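PDB 2RJO: twin-arginine translocation pathway signal protein, which probably acts as a periplasmic sugar-binding protein, holding beta-D-galactopyranose between two lobes as the sugar receptors of this superfamily do. Local coordinates for residues Q128-K131 with S132-G135; P185-Q188 with A189-T192; N295-D298 with V299-A303; G257-G260 with L261-L265. All blocks are in the same frame, centred on the assembly; numbering follows the deposited sequence.

Contact 1. Residues Q128-K131 with S132-G135; sequences QLFK and SMGG
F130 and K131 turn their carbonyls toward the backbone of G134 and G135, closing helix 118-132 with a Schellman motif. G135 N reaches back to F130 O at 2.7 Å, nearly along the C=O axis, while G134 N bonds K131 O at 2.8 Å from above the carbonyl plane rather than along a lone pair. G134 is the residue that leaves helical angles; it takes the positive phi (79°) that turns the chain out of the helix, which suits a glycine. One turn earlier, Q128 O is gripped twice by S132: the backbone N arrives at 3.1 Å and the hydroxyl OG at 3.3 Å, from opposite faces of the carbonyl plane. The S132 hydroxyl gets there because OG stands beside its own backbone N, with chi1 at -68°. M133, a selenomethionine, runs extended beyond CG alongside F130, the two side chains pointing the same way. Its SE lies 4.1 Å from F130 CD1, close to the ring plane, an edge-on Met-aromatic contact. The M133 methyl also meets the L129 branch, but that approach is modelled too short to interpret. Around them, M133 and F130 rest on V139 of strand 137-143 and I168 of strand 168-175, L129 packs on V139 and P226, and F130 meets the F165 ring and L158, A161 and L162 of helix 149-163.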
loop_
_atom_site.group_PDB
_atom_site.type_symbol
_atom_site.label_atom_id
_atom_site.label_comp_id
_atom_site.label_asym_id
_atom_site.label_seq_id
_atom_site.Cartn_x
_atom_site.Cartn_y
_atom_site.Cartn_z
ATOM N N GLN A 128 12.198 2.869 -15.020
ATOM C CA GLN A 128 13.459 2.244 -14.644
ATOM C C GLN A 128 13.571 0.877 -15.300
ATOM O O GLN A 128 14.647 0.488 -15.750
ATOM C CB GLN A 128 13.548 2.085 -13.128
ATOM C CG GLN A 128 14.783 1.322 -12.669
ATOM C CD GLN A 128 16.079 2.052 -12.996
ATOM O OE1 GLN A 128 16.415 3.066 -12.371
ATOM N NE2 GLN A 128 16.810 1.542 -13.986
ATOM N N LEU A 129 12.454 0.150 -15.332
ATOM C CA LEU A 129 12.414 -1.172 -15.934
ATOM C C LEU A 129 12.729 -1.106 -17.430
ATOM O O LEU A 129 13.522 -1.894 -17.948
ATOM C CB LEU A 129 11.035 -1.798 -15.721
ATOM C CG LEU A 129 10.786 -3.134 -16.419
ATOM C CD1 LEU A 129 11.647 -4.215 -15.776
ATOM C CD2 LEU A 129 9.314 -3.507 -16.332
ATOM N N PHE A 130 12.121 -0.151 -18.127
ATOM C CA PHE A 130 12.356 -0.025 -19.555
ATOM C C PHE A 130 13.780 0.412 -19.856
ATOM O O PHE A 130 14.328 0.062 -20.898
ATOM C CB PHE A 130 11.364 0.959 -20.179
ATOM C CG PHE A 130 9.922 0.582 -19.969
ATOM C CD1 PHE A 130 9.543 -0.756 -19.788
ATOM C CD2 PHE A 130 8.931 1.563 -19.971
ATOM C CE1 PHE A 130 8.198 -1.102 -19.611
ATOM C CE2 PHE A 130 7.582 1.223 -19.795
ATOM C CZ PHE A 130 7.218 -0.113 -19.614
ATOM N N LYS A 131 14.384 1.184 -18.960
ATOM C CA LYS A 131 15.757 1.609 -19.191
ATOM C C LYS A 131 16.606 0.345 -19.157
ATOM O O LYS A 131 17.441 0.115 -20.035
ATOM C CB LYS A 131 16.242 2.566 -18.098
ATOM C CG LYS A 131 15.453 3.859 -17.956
ATOM C CD LYS A 131 15.363 4.614 -19.271
ATOM C CE LYS A 131 14.916 6.060 -19.062
ATOM N NZ LYS A 131 15.995 6.875 -18.432
ATOM N N SER A 132 16.376 -0.481 -18.143
ATOM C CA SER A 132 17.125 -1.719 -17.989
ATOM C C SER A 132 17.036 -2.595 -19.221
ATOM O O SER A 132 17.965 -3.344 -19.520
ATOM C CB SER A 132 16.615 -2.508 -16.783
ATOM O OG SER A 132 16.913 -1.838 -15.577
HETATM N N MSE A 133 15.917 -2.511 -19.929
HETATM C CA MSE A 133 15.699 -3.317 -21.128
HETATM C C MSE A 133 16.301 -2.672 -22.379
HETATM O O MSE A 133 16.200 -3.223 -23.473
HETATM C CB MSE A 133 14.196 -3.518 -21.352
HETATM C CG MSE A 133 13.480 -4.354 -20.302
HETATM SE SE MSE A 133 11.683 -4.156 -20.426
HETATM C CE MSE A 133 11.195 -4.688 -18.958
ATOM N N GLY A 134 16.928 -1.515 -22.218
ATOM C CA GLY A 134 17.487 -0.830 -23.371
ATOM C C GLY A 134 16.363 -0.107 -24.098
ATOM O O GLY A 134 16.508 0.296 -25.252
ATOM N N GLY A 135 15.227 0.031 -23.419
ATOM C CA GLY A 135 14.082 0.718 -23.988
ATOM C C GLY A 135 13.333 -0.025 -25.075
ATOM O O GLY A 135 12.418 0.520 -25.690
#

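Contact 2. Residues P185-Q188 with A189-T192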
loop_
_atom_site.group_PDB
_atom_site.type_symbol
_atom_site.label_atom_id
_atom_site.label_comp_id
_atom_site.label_asym_id
_atom_site.label_seq_id
_atom_site.Cartn_x
_atom_site.Cartn_y
_atom_site.Cartn_z
ATOM N N PRO A 185 1.616 -18.881 -10.892
ATOM C CA PRO A 185 1.103 -19.589 -12.073
ATOM C C PRO A 185 0.850 -18.719 -13.297
ATOM O O PRO A 185 0.817 -19.222 -14.418
ATOM C CB PRO A 185 -0.172 -20.258 -11.555
ATOM C CG PRO A 185 -0.622 -19.352 -10.472
ATOM C CD PRO A 185 0.678 -19.012 -9.765
ATOM N N ILE A 186 0.665 -17.420 -13.097
ATOM C CA ILE A 186 0.439 -16.528 -14.230
ATOM C C ILE A 186 1.773 -16.280 -14.955
ATOM O O ILE A 186 1.810 -16.183 -16.183
ATOM C CB ILE A 186 -0.165 -15.180 -13.775
ATOM C CG1 ILE A 186 -1.600 -15.389 -13.274
ATOM C CG2 ILE A 186 -0.166 -14.192 -14.922
ATOM C CD1 ILE A 186 -2.282 -14.108 -12.790
HETATM N N MSE A 187 2.860 -16.179 -14.190
HETATM C CA MSE A 187 4.184 -15.963 -14.762
HETATM C C MSE A 187 4.577 -17.188 -15.572
HETATM O O MSE A 187 5.174 -17.077 -16.642
HETATM C CB MSE A 187 5.224 -15.744 -13.658
HETATM C CG MSE A 187 5.877 -14.363 -13.651
HETATM SE SE MSE A 187 6.872 -13.963 -15.101
HETATM C CE MSE A 187 6.205 -12.558 -15.579
ATOM N N GLN A 188 4.241 -18.362 -15.044
ATOM C CA GLN A 188 4.555 -19.621 -15.706
ATOM C C GLN A 188 3.890 -19.700 -17.066
ATOM O O GLN A 188 4.550 -19.990 -18.063
ATOM C CB GLN A 188 4.089 -20.807 -14.862
ATOM C CG GLN A 188 4.822 -20.950 -13.563
ATOM C CD GLN A 188 4.454 -22.220 -12.845
ATOM O OE1 GLN A 188 3.288 -22.429 -12.464
ATOM N NE2 GLN A 188 5.445 -23.090 -12.647
ATOM N N ALA A 189 2.584 -19.451 -17.097
ATOM C CA ALA A 189 1.823 -19.499 -18.340
ATOM C C ALA A 189 2.343 -18.478 -19.349
ATOM O O ALA A 189 2.302 -18.725 -20.556
ATOM C CB ALA A 189 0.346 -19.254 -18.067
ATOM N N TRP A 190 2.819 -17.332 -18.865
ATOM C CA TRP A 190 3.360 -16.304 -19.758
ATOM C C TRP A 190 4.670 -16.746 -20.397
ATOM O O TRP A 190 4.951 -16.410 -21.547
ATOM C CB TRP A 190 3.639 -14.999 -19.015
ATOM C CG TRP A 190 2.464 -14.083 -18.853
ATOM C CD1 TRP A 190 1.354 -14.011 -19.644
ATOM C CD2 TRP A 190 2.325 -13.051 -17.872
ATOM N NE1 TRP A 190 0.534 -12.998 -19.216
ATOM C CE2 TRP A 190 1.107 -12.389 -18.130
ATOM C CE3 TRP A 190 3.119 -12.617 -16.799
ATOM C CZ2 TRP A 190 0.661 -11.312 -17.351
ATOM C CZ3 TRP A 190 2.672 -11.543 -16.025
ATOM C CH2 TRP A 190 1.459 -10.909 -16.307
HETATM N N MSE A 191 5.492 -17.465 -19.638
HETATM C CA MSE A 191 6.772 -17.933 -20.160
HETATM C C MSE A 191 6.572 -19.031 -21.188
HETATM O O MSE A 191 7.358 -19.178 -22.114
HETATM C CB MSE A 191 7.650 -18.439 -19.024
HETATM C CG MSE A 191 8.326 -17.327 -18.268
HETATM SE SE MSE A 191 9.158 -17.957 -16.826
HETATM C CE MSE A 191 7.983 -17.363 -15.558
ATOM N N THR A 192 5.509 -19.803 -21.011
ATOM C CA THR A 192 5.198 -20.875 -21.937
ATOM C C THR A 192 4.608 -20.263 -23.203
ATOM O O THR A 192 4.871 -20.731 -24.306
ATOM C CB THR A 192 4.172 -21.855 -21.327
ATOM O OG1 THR A 192 4.835 -22.733 -20.404
ATOM C CG2 THR A 192 3.497 -22.671 -22.425
#
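I186 and M187 meet W190 and M191 one helical turn on, a local side-chain contact within helix 180-194; I186, M187 and W190 face the four-stranded parallel sheet, while M191 turns toward helix 206-218. In the central CH-pi contact, I186 CG2 sits 3.7 Å from the centroid of the six-membered ring of W190, almost exactly on the ring normal (5° off), so the methyl caps one face of the benzene half of the indole. With chi1 at -69°, the isoleucine places CG2 anti to the backbone N and lays this branch alongside the tryptophan, both side chains pointing the same way. M187, a selenomethionine, approaches the same indole differently: its chain bends at chi2 and chi3, and CE meets W190 CE3 at 3.3 Å, at the ring edge and near its plane. Its selenium also faces M191, another selenomethionine, whose CE lies 3.6 Å from M187 SE. Beneath these groups the helix keeps its i to i+4 bonds, such as W190 N to I186 O at 3.1 Å and M191 N to M187 O at 3.0 Å. The rotation of the indole is fixed further by its polar edge, since NE1 bonds OD2 of D172. V140 and L142 of strand 137-143 lie against the group, and M187 and M191 both reach A215. Helix 180-194 links parallel strands 168-175 and 198-203, with strand 137-143 between them in the sheet: a beta-alpha-beta crossover, as expected in a periplasmic binding protein lobe.

Contact 3. Residues N295-D298 with V299-A303; sequences NVQD and VIARA
V296 and I300 meet because each turns a methyl along the same flank of a short alpha-helix: chi1 of 65° sets V296 CG2 trans to the amide nitrogen, and I300 carries CD1 out on a straight chain (chi2 179°). V296 CG2 and I300 CD1 touch at 3.9 Å, side by side, in a classic i to i+4 pairing of helix 296-302. The backbone bond beneath them is firm, I300 N to V296 O at 2.9 Å. A301 N to Q297 O (3.1 Å) and R302 N to D298 O (3.2 Å) continue the ladder, whereas V299 N to N295 O is weak. N295 occupies the N-cap position, yet its side chain makes no capping bond. Its OD1 and ND2 instead hold T292 N and F290 O, and N295 ND2 ends 3.9 Å from V299 CG2. The apolar flank, V296, V299 and I300, packs on L237 and I240 of helix 234-241, and V299 also on V291 of strand 283-291. On the exposed side, a sulfate ion, probably from the crystallisation liquor, lies about 3 Å from the R302 side chain at nearest atoms. D298 OD2 and R302 NH2, of opposite charge, stay 6.6 Å apart, while R302 NH1 is hydrogen-bonded to T289 OG1.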
loop_
_atom_site.group_PDB
_atom_site.type_symbol
_atom_site.label_atom_id
_atom_site.label_comp_id
_atom_site.label_asym_id
_atom_site.label_seq_id
_atom_site.Cartn_x
_atom_site.Cartn_y
_atom_site.Cartn_z
ATOM N N ASN A 295 20.610 2.787 -3.562
ATOM C CA ASN A 295 20.259 3.251 -2.224
ATOM C C ASN A 295 19.620 2.147 -1.397
ATOM O O ASN A 295 19.138 2.398 -0.297
ATOM C CB ASN A 295 19.298 4.434 -2.306
ATOM C CG ASN A 295 17.910 4.020 -2.740
ATOM O OD1 ASN A 295 17.759 3.147 -3.588
ATOM N ND2 ASN A 295 16.886 4.650 -2.165
ATOM N N VAL A 296 19.625 0.918 -1.905
ATOM C CA VAL A 296 18.985 -0.165 -1.170
ATOM C C VAL A 296 19.529 -0.379 0.238
ATOM O O VAL A 296 18.771 -0.625 1.166
ATOM C CB VAL A 296 19.060 -1.500 -1.933
ATOM C CG1 VAL A 296 20.508 -1.960 -2.066
ATOM C CG2 VAL A 296 18.221 -2.543 -1.213
ATOM N N GLN A 297 20.838 -0.285 0.403
ATOM C CA GLN A 297 21.419 -0.493 1.716
ATOM C C GLN A 297 20.852 0.480 2.753
ATOM O O GLN A 297 20.637 0.104 3.905
ATOM C CB GLN A 297 22.941 -0.381 1.640
ATOM C CG GLN A 297 23.657 -0.702 2.942
ATOM C CD GLN A 297 23.754 0.494 3.870
ATOM O OE1 GLN A 297 24.295 1.541 3.493
ATOM N NE2 GLN A 297 23.236 0.347 5.096
ATOM N N ASP A 298 20.600 1.722 2.349
ATOM C CA ASP A 298 20.046 2.711 3.269
ATOM C C ASP A 298 18.612 2.396 3.661
ATOM O O ASP A 298 18.221 2.592 4.814
ATOM C CB ASP A 298 20.097 4.111 2.667
ATOM C CG ASP A 298 21.489 4.656 2.619
ATOM O OD1 ASP A 298 22.176 4.594 3.657
ATOM O OD2 ASP A 298 21.897 5.150 1.554
ATOM N N VAL A 299 17.823 1.915 2.705
ATOM C CA VAL A 299 16.439 1.589 3.012
ATOM C C VAL A 299 16.395 0.376 3.932
ATOM O O VAL A 299 15.592 0.335 4.861
ATOM C CB VAL A 299 15.631 1.308 1.738
ATOM C CG1 VAL A 299 14.198 0.948 2.109
ATOM C CG2 VAL A 299 15.656 2.529 0.838
ATOM N N ILE A 300 17.262 -0.605 3.687
ATOM C CA ILE A 300 17.292 -1.796 4.531
ATOM C C ILE A 300 17.590 -1.424 5.987
ATOM O O ILE A 300 16.903 -1.884 6.897
ATOM C CB ILE A 300 18.349 -2.823 4.035
ATOM C CG1 ILE A 300 17.864 -3.485 2.744
ATOM C CG2 ILE A 300 18.605 -3.884 5.105
ATOM C CD1 ILE A 300 18.841 -4.487 2.158
ATOM N N ALA A 301 18.610 -0.594 6.193
ATOM C CA ALA A 301 19.009 -0.146 7.526
ATOM C C ALA A 301 17.888 0.609 8.239
ATOM O O ALA A 301 17.791 0.592 9.471
ATOM C CB ALA A 301 20.228 0.736 7.418
ATOM N N ARG A 302 17.049 1.279 7.459
ATOM C CA ARG A 302 15.931 2.041 8.011
ATOM C C ARG A 302 14.913 1.078 8.627
ATOM O O ARG A 302 14.381 1.317 9.715
ATOM C CB ARG A 302 15.265 2.839 6.895
ATOM C CG ARG A 302 14.314 3.924 7.363
ATOM C CD ARG A 302 13.682 4.611 6.158
ATOM N NE ARG A 302 14.719 4.981 5.194
ATOM C CZ ARG A 302 14.472 5.399 3.956
ATOM N NH1 ARG A 302 13.212 5.497 3.537
ATOM N NH2 ARG A 302 15.489 5.713 3.138
ATOM N N ALA A 303 14.663 -0.012 7.909
ATOM C CA ALA A 303 13.706 -1.034 8.325
ATOM C C ALA A 303 14.348 -2.100 9.213
ATOM O O ALA A 303 14.409 -3.282 8.850
ATOM C CB ALA A 303 13.084 -1.685 7.081
#

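Contact 4. Residues G257-G260 with L261-L265; sequences GGIG and LSMGL
I259 and M263 sit one turn apart in the middle of helix 253-268, their backbones joined by a nearly straight bond from M263 N to I259 O at 2.9 Å. The neighbouring rungs are S262 N to G258 O at 3.0 Å, with the donor in the carbonyl plane, and G264 N to G260 O at 3.2 Å. Above this ladder, the selenomethionine M263 bends at chi3 and brings CE back over the isoleucine. The M263 CE methyl lies 3.6 Å from I259 CG2 and 3.7 Å from I259 CG1, so both branches leaving CB share it. I259 accomplishes this with chi1 at -151°, which wedges CG2 between its own amide nitrogen and carbonyl carbon. On another flank, L261 CG passes 3.8 Å from G257 O. M263 and I259 rest on L114 of strand 110-115 and on L313, while L261 and S262 face F30 of helix 18-34. At G257 and G260 the backbone itself meets the mixed sheet, through N68 of strand 65-69 and T92 of strand 90-94. The chemistry differs between the two: G257 O, 4.1 Å from L261 N, has no rung to it and takes N68 ND2 instead, whereas G260 O accepts T92 OG1 on top of its rung from G264 N. S262 OG is hydrogen-bonded to W310 O, so this buried helix is tied to its surroundings by specific polar bonds as well as by apolar packing.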
loop_
_atom_site.group_PDB
_atom_site.type_symbol
_atom_site.label_atom_id
_atom_site.label_comp_id
_atom_site.label_asym_id
_atom_site.label_seq_id
_atom_site.Cartn_x
_atom_site.Cartn_y
_atom_site.Cartn_z
ATOM N N GLY A 257 1.112 2.320 9.427
ATOM C CA GLY A 257 0.335 1.651 10.457
ATOM C C GLY A 257 0.197 2.406 11.765
ATOM O O GLY A 257 -0.869 2.391 12.393
ATOM N N GLY A 258 1.276 3.062 12.184
ATOM C CA GLY A 258 1.247 3.803 13.427
ATOM C C GLY A 258 0.720 5.215 13.304
ATOM O O GLY A 258 -0.075 5.648 14.138
ATOM N N ILE A 259 1.154 5.935 12.275
ATOM C CA ILE A 259 0.717 7.309 12.081
ATOM C C ILE A 259 -0.805 7.415 11.903
ATOM O O ILE A 259 -1.426 8.320 12.448
ATOM C CB ILE A 259 1.425 7.949 10.864
ATOM C CG1 ILE A 259 1.555 9.463 11.076
ATOM C CG2 ILE A 259 0.628 7.671 9.582
ATOM C CD1 ILE A 259 2.363 9.853 12.296
ATOM N N GLY A 260 -1.397 6.486 11.153
ATOM C CA GLY A 260 -2.838 6.507 10.949
ATOM C C GLY A 260 -3.571 6.587 12.277
ATOM O O GLY A 260 -4.474 7.413 12.450
ATOM N N LEU A 261 -3.169 5.733 13.219
ATOM C CA LEU A 261 -3.761 5.702 14.554
ATOM C C LEU A 261 -3.398 6.954 15.358
ATOM O O LEU A 261 -4.203 7.454 16.129
ATOM C CB LEU A 261 -3.276 4.473 15.320
ATOM C CG LEU A 261 -3.674 3.076 14.852
ATOM C CD1 LEU A 261 -2.979 2.060 15.741
ATOM C CD2 LEU A 261 -5.186 2.898 14.917
ATOM N N SER A 262 -2.174 7.441 15.184
ATOM C CA SER A 262 -1.732 8.629 15.894
ATOM C C SER A 262 -2.650 9.811 15.548
ATOM O O SER A 262 -3.136 10.504 16.441
ATOM C CB SER A 262 -0.283 8.943 15.524
ATOM O OG SER A 262 0.209 10.042 16.259
HETATM N N MSE A 263 -2.885 10.032 14.256
HETATM C CA MSE A 263 -3.764 11.113 13.801
HETATM C C MSE A 263 -5.131 10.946 14.455
HETATM O O MSE A 263 -5.691 11.885 15.032
HETATM C CB MSE A 263 -3.962 11.060 12.283
HETATM C CG MSE A 263 -2.797 11.549 11.456
HETATM SE SE MSE A 263 -3.048 11.249 9.698
HETATM C CE MSE A 263 -1.542 10.498 9.302
ATOM N N GLY A 264 -5.659 9.731 14.347
ATOM C CA GLY A 264 -6.956 9.435 14.911
ATOM C C GLY A 264 -7.046 9.667 16.405
ATOM O O GLY A 264 -8.030 10.228 16.875
ATOM N N LEU A 265 -6.028 9.241 17.150
ATOM C CA LEU A 265 -6.030 9.399 18.595
ATOM C C LEU A 265 -5.941 10.863 19.012
ATOM O O LEU A 265 -6.609 11.282 19.962
ATOM C CB LEU A 265 -4.889 8.586 19.230
ATOM C CG LEU A 265 -4.795 8.556 20.771
ATOM C CD1 LEU A 265 -6.128 8.109 21.381
ATOM C CD2 LEU A 265 -3.664 7.622 21.207
#

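How the contacts relate
Along the chain the order is contact 1, contact 2, contact 4 and contact 3. They come strictly in series, none nested or crossed, and each joins adjacent residues, so no long loop is closed. Contact 1 ends helix 118-132 just before strand 137-143, and contact 2 lies on helix 180-194; both border the four-stranded parallel sheet, with centres about 21 Å apart. Contact 4, on helix 253-268, belongs with the larger mixed sheet, its centre about 40 Å from that of contact 2 and across the centre of the chain. Contact 3 follows strand 283-291 and packs on both V291 of that strand and helix 234-241; its nearest atoms come within about 9 Å of contact 1, against about 13 Å for contact 4.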